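Local coordinates for protein phosphoribosyl-glycinamide (GAR) synthetase (Cryptococcus neoformans var. grubii serotype A, PDB 7LVO) that catalyses, as the glycinamide ribonucleotide synthetase half of a bifunctional enzyme, the ATP-dependent joining of phosphoribosylamine to glycine in de novo purine biosynthesis, at residues L244-G249 with T352-V357; V253-A258 with L346-Q351. One frame throughout, in Å; residues are numbered along the deposited sequence.

Contact 1: residues L244-G249 with T352-V357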
loop_
_atom_site.group_PDB
_atom_site.type_symbol
_atom_site.label_atom_id
_atom_site.label_comp_id
_atom_site.label_asym_id
_atom_site.label_seq_id
_atom_site.Cartn_x
_atom_site.Cartn_y
_atom_site.Cartn_z
ATOM N N LEU A 244 -3.145 -8.438 2.389
ATOM C CA LEU A 244 -1.708 -8.352 2.185
ATOM C C LEU A 244 -1.075 -9.714 2.440
ATOM O O LEU A 244 -1.398 -10.383 3.427
ATOM C CB LEU A 244 -1.085 -7.306 3.112
ATOM C CG LEU A 244 -1.410 -5.850 2.784
ATOM C CD1 LEU A 244 -2.853 -5.517 3.130
ATOM C CD2 LEU A 244 -0.438 -4.929 3.519
ATOM N N ALA A 245 -0.158 -10.109 1.559
ATOM C CA ALA A 245 0.466 -11.426 1.634
ATOM C C ALA A 245 1.920 -11.341 1.198
ATOM O O ALA A 245 2.228 -10.736 0.169
ATOM C CB ALA A 245 -0.288 -12.434 0.755
ATOM N N PHE A 246 2.805 -11.951 1.983
ATOM C CA PHE A 246 4.205 -12.081 1.600
ATOM C C PHE A 246 4.357 -13.183 0.563
ATOM O O PHE A 246 3.695 -14.220 0.642
ATOM C CB PHE A 246 5.071 -12.399 2.820
ATOM C CG PHE A 246 5.043 -11.337 3.880
ATOM C CD1 PHE A 246 5.916 -10.268 3.834
ATOM C CD2 PHE A 246 4.137 -11.415 4.934
ATOM C CE1 PHE A 246 5.889 -9.288 4.818
ATOM C CE2 PHE A 246 4.101 -10.444 5.909
ATOM C CZ PHE A 246 4.988 -9.376 5.857
ATOM N N SER A 247 5.257 -12.968 -0.398
ATOM C CA SER A 247 5.463 -13.918 -1.483
ATOM C C SER A 247 6.938 -14.026 -1.816
ATOM O O SER A 247 7.642 -13.013 -1.890
ATOM C CB SER A 247 4.692 -13.504 -2.744
ATOM O OG SER A 247 5.014 -14.333 -3.835
ATOM N N ASP A 248 7.400 -15.260 -2.019
ATOM C CA ASP A 248 8.754 -15.512 -2.497
ATOM C C ASP A 248 8.767 -16.116 -3.899
ATOM O O ASP A 248 9.786 -16.674 -4.322
ATOM C CB ASP A 248 9.505 -16.406 -1.511
ATOM C CG ASP A 248 9.072 -17.865 -1.578
ATOM O OD1 ASP A 248 8.125 -18.207 -2.331
ATOM O OD2 ASP A 248 9.692 -18.684 -0.867
ATOM N N GLY A 249 7.652 -16.007 -4.629
ATOM C CA GLY A 249 7.506 -16.560 -5.948
ATOM C C GLY A 249 6.831 -17.918 -5.972
ATOM O O GLY A 249 6.219 -18.281 -6.981
ATOM N N THR A 352 7.895 -12.965 15.798
ATOM C CA THR A 352 8.143 -12.770 14.378
ATOM C C THR A 352 9.159 -11.659 14.164
ATOM O O THR A 352 8.980 -10.539 14.658
ATOM C CB THR A 352 6.842 -12.430 13.652
ATOM O OG1 THR A 352 5.950 -13.549 13.709
ATOM C CG2 THR A 352 7.129 -12.075 12.199
ATOM N N ASP A 353 10.215 -11.966 13.417
ATOM C CA ASP A 353 11.216 -10.988 13.009
ATOM C C ASP A 353 10.869 -10.539 11.597
ATOM O O ASP A 353 10.980 -11.321 10.648
ATOM C CB ASP A 353 12.622 -11.585 13.070
ATOM C CG ASP A 353 13.703 -10.591 12.662
ATOM O OD1 ASP A 353 13.453 -9.762 11.769
ATOM O OD2 ASP A 353 14.809 -10.643 13.231
ATOM N N LEU A 354 10.448 -9.278 11.454
ATOM C CA LEU A 354 10.054 -8.790 10.136
ATOM C C LEU A 354 11.234 -8.812 9.173
ATOM O O LEU A 354 11.063 -9.098 7.983
ATOM C CB LEU A 354 9.478 -7.385 10.236
ATOM C CG LEU A 354 8.990 -6.793 8.917
ATOM C CD1 LEU A 354 8.015 -7.719 8.206
ATOM C CD2 LEU A 354 8.346 -5.418 9.156
ATOM N N ALA A 355 12.437 -8.501 9.665
ATOM C CA ALA A 355 13.616 -8.545 8.804
ATOM C C ALA A 355 13.821 -9.950 8.237
ATOM O O ALA A 355 14.064 -10.127 7.037
ATOM C CB ALA A 355 14.846 -8.086 9.584
ATOM N N GLU A 356 13.709 -10.965 9.092
ATOM C CA GLU A 356 13.859 -12.338 8.629
ATOM C C GLU A 356 12.798 -12.680 7.593
ATOM O O GLU A 356 13.074 -13.390 6.620
ATOM C CB GLU A 356 13.783 -13.302 9.816
ATOM C CG GLU A 356 14.079 -14.746 9.452
ATOM C CD GLU A 356 15.486 -14.929 8.927
ATOM O OE1 GLU A 356 16.444 -14.572 9.647
ATOM O OE2 GLU A 356 15.630 -15.409 7.784
ATOM N N VAL A 357 11.576 -12.170 7.780
ATOM C CA VAL A 357 10.505 -12.438 6.828
ATOM C C VAL A 357 10.840 -11.833 5.466
ATOM O O VAL A 357 10.678 -12.474 4.424
ATOM C CB VAL A 357 9.168 -11.901 7.371
ATOM C CG1 VAL A 357 8.085 -11.987 6.301
ATOM C CG2 VAL A 357 8.765 -12.663 8.623
#
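Strand 240-248 and the first turn of helix 354-362 face each other across a side-chain layer, with the CA atoms of Phe246 and Val357, their nearest pair, 8.2 Å apart. Phe246 points its side chain across, and its broad flat ring can meet two aliphatic side chains at once. The ring lies flat against a single methyl: Val357 CG1 stands 3.8 Å from the centroid and 13° off the ring normal, a CH-pi contact over the face. Val357 sends this methyl out anti to its own backbone N (chi1 172°), and its beta-branched side chain suits the place by bringing a methyl up on a short, stiff stem. Leu354 is longer and more lightly engaged; its CD1 comes to 4.2 Å from Phe246 CZ, approaching the ring obliquely. The turn bearing both is capped by Asp353, the N-cap, whose OD1 accepts from Glu356 N at 2.9 Å, a role suited to a short carboxylate. Val357 also touches Leu371 in a loop. The strand sits in an antiparallel sheet between strands 252-254 and 315-323, and Met315 of the latter touches Phe246, while Leu354 also packs on Leu52, Lys55 and Leu56 of helix 47-56.

Contact 2: residues V253-A258 with L346-Q351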
loop_
_atom_site.group_PDB
_atom_site.type_symbol
_atom_site.label_atom_id
_atom_site.label_comp_id
_atom_site.label_asym_id
_atom_site.label_seq_id
_atom_site.Cartn_x
_atom_site.Cartn_y
_atom_site.Cartn_z
ATOM N N VAL A 253 2.205 -16.092 2.042
ATOM C CA VAL A 253 1.688 -16.113 3.408
ATOM C C VAL A 253 0.836 -14.869 3.640
ATOM O O VAL A 253 1.376 -13.760 3.735
ATOM C CB VAL A 253 2.829 -16.188 4.435
ATOM C CG1 VAL A 253 2.283 -16.167 5.853
ATOM C CG2 VAL A 253 3.679 -17.447 4.205
ATOM N N PRO A 254 -0.482 -14.998 3.737
ATOM C CA PRO A 254 -1.314 -13.804 3.939
ATOM C C PRO A 254 -1.223 -13.272 5.358
ATOM O O PRO A 254 -0.980 -14.011 6.314
ATOM C CB PRO A 254 -2.739 -14.293 3.627
ATOM C CG PRO A 254 -2.583 -15.635 2.963
ATOM C CD PRO A 254 -1.293 -16.207 3.495
ATOM N N MET A 255 -1.418 -11.968 5.485
ATOM C CA MET A 255 -1.649 -11.337 6.775
ATOM C C MET A 255 -3.144 -11.257 7.034
ATOM O O MET A 255 -3.958 -11.448 6.125
ATOM C CB MET A 255 -1.034 -9.944 6.794
ATOM C CG MET A 255 0.428 -9.883 6.371
ATOM S SD MET A 255 1.116 -8.226 6.605
ATOM C CE MET A 255 1.510 -8.261 8.338
ATOM N N PRO A 256 -3.548 -10.983 8.274
ATOM C CA PRO A 256 -4.980 -10.811 8.556
ATOM C C PRO A 256 -5.594 -9.767 7.636
ATOM O O PRO A 256 -5.024 -8.696 7.412
ATOM C CB PRO A 256 -5.004 -10.364 10.023
ATOM C CG PRO A 256 -3.745 -10.936 10.606
ATOM C CD PRO A 256 -2.721 -10.876 9.495
ATOM N N ALA A 257 -6.768 -10.090 7.098
ATOM C CA ALA A 257 -7.450 -9.183 6.189
ATOM C C ALA A 257 -7.745 -7.860 6.884
ATOM O O ALA A 257 -8.023 -7.807 8.082
ATOM C CB ALA A 257 -8.751 -9.809 5.682
ATOM N N ALA A 258 -7.678 -6.781 6.114
ATOM C CA ALA A 258 -7.884 -5.441 6.636
ATOM C C ALA A 258 -8.947 -4.722 5.821
ATOM O O ALA A 258 -9.282 -5.121 4.706
ATOM C CB ALA A 258 -6.576 -4.634 6.621
ATOM N N LEU A 346 1.300 -3.894 13.997
ATOM C CA LEU A 346 1.000 -4.085 15.412
ATOM C C LEU A 346 0.400 -5.451 15.717
ATOM O O LEU A 346 0.195 -5.762 16.893
ATOM C CB LEU A 346 0.055 -2.989 15.896
ATOM C CG LEU A 346 0.700 -1.665 16.274
ATOM C CD1 LEU A 346 1.689 -1.202 15.221
ATOM C CD2 LEU A 346 -0.365 -0.607 16.511
ATOM N N LEU A 347 0.117 -6.266 14.703
ATOM C CA LEU A 347 -0.410 -7.610 14.910
ATOM C C LEU A 347 0.646 -8.692 14.735
ATOM O O LEU A 347 0.350 -9.869 14.960
ATOM C CB LEU A 347 -1.580 -7.879 13.958
ATOM C CG LEU A 347 -2.855 -7.076 14.208
ATOM C CD1 LEU A 347 -3.932 -7.465 13.197
ATOM C CD2 LEU A 347 -3.369 -7.266 15.621
ATOM N N LEU A 348 1.865 -8.332 14.338
ATOM C CA LEU A 348 2.951 -9.303 14.291
ATOM C C LEU A 348 3.340 -9.696 15.711
ATOM O O LEU A 348 3.662 -8.834 16.528
ATOM C CB LEU A 348 4.146 -8.721 13.548
ATOM C CG LEU A 348 4.005 -8.560 12.032
ATOM C CD1 LEU A 348 5.178 -7.759 11.468
ATOM C CD2 LEU A 348 3.917 -9.911 11.358
ATOM N N ASP A 349 3.308 -10.993 16.012
ATOM C CA ASP A 349 3.686 -11.438 17.345
ATOM C C ASP A 349 5.152 -11.103 17.620
ATOM O O ASP A 349 5.972 -10.949 16.708
ATOM C CB ASP A 349 3.441 -12.940 17.514
ATOM C CG ASP A 349 4.273 -13.789 16.561
ATOM O OD1 ASP A 349 5.510 -13.644 16.538
ATOM O OD2 ASP A 349 3.685 -14.621 15.845
ATOM N N GLU A 350 5.478 -10.988 18.907
ATOM C CA GLU A 350 6.840 -10.633 19.296
ATOM C C GLU A 350 7.850 -11.727 18.982
ATOM O O GLU A 350 9.047 -11.515 19.183
ATOM C CB GLU A 350 6.883 -10.284 20.785
ATOM C CG GLU A 350 5.995 -9.108 21.163
ATOM C CD GLU A 350 6.303 -7.856 20.361
ATOM O OE1 GLU A 350 7.354 -7.814 19.688
ATOM O OE2 GLU A 350 5.491 -6.909 20.400
ATOM N N GLN A 351 7.401 -12.886 18.500
ATOM C CA GLN A 351 8.308 -13.916 18.018
ATOM C C GLN A 351 8.695 -13.715 16.558
ATOM O O GLN A 351 9.727 -14.239 16.126
ATOM C CB GLN A 351 7.675 -15.299 18.187
ATOM C CG GLN A 351 8.675 -16.427 18.370
ATOM C CD GLN A 351 9.304 -16.420 19.751
ATOM O OE1 GLN A 351 8.969 -15.585 20.590
ATOM N NE2 GLN A 351 10.226 -17.350 19.992
#
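Met255 and Leu348 meet by their terminal methyls, Met255 CE lying 4.2 Å from Leu348 CD2, and beside them Pro256 CG approaches Leu347 CD1 to 4.3 Å. These two pairs are the closer part of the contact, largely buried although Pro256 is itself partly exposed: a light van der Waals contact, with no hydrogen bond between the segments. The backbones come nearest at Pro256 and Leu347, whose CA atoms are 8.5 Å apart. Methionine suits the longer span from Met255 CA to Leu348 CA, 9.0 Å, because its unbranched chain runs extended through chi2 and then bends at the thioether (chi3 82°). Each leucine has a branched end with a methyl to set against its partner. Pro256, which has no N-H to give, stands just past strand 252-254, where the chain has become loop. Both segments belong to the ATP-grasp region of the GAR synthetase, and Met255 lies about 9 Å, side chain to side chain, from Ser242 in the predicted ATP-binding stretch. Tyr373 touches Met255 and Pro256, and Leu347 also packs on Ala280 of strand 277-280. Farther along, loop 346-351 becomes polar. Asp349 is partly exposed; its OD1 takes a weak bond from Gln351 N at 2.8 Å, bent to 118°, and also has a hydrogen bond with Thr352 OG1. Glu350 and Gln351, whose charged and amide ends suit water, are exposed.

Both contacts join the chain around the start of helix 354-362 to the same antiparallel sheet of the ATP-grasp region, contact 1 from its inner strand 240-248 and contact 2 from the end of edge strand 252-254; their centres are 10 Å apart. Those strands are neighbours, with probable hydrogen bonds from Val253 N to Phe246 O (2.8 Å) and from Met255 N to Leu244 O. On the other side, residues 346-351 lead straight into 352-357. Every touching residue of contact 1 is buried, and an aromatic face gives it a directed character; contact 2, with one partly exposed partner, relies on a proline ring, two leucines and a thioether, and runs out to a solvent-facing loop end.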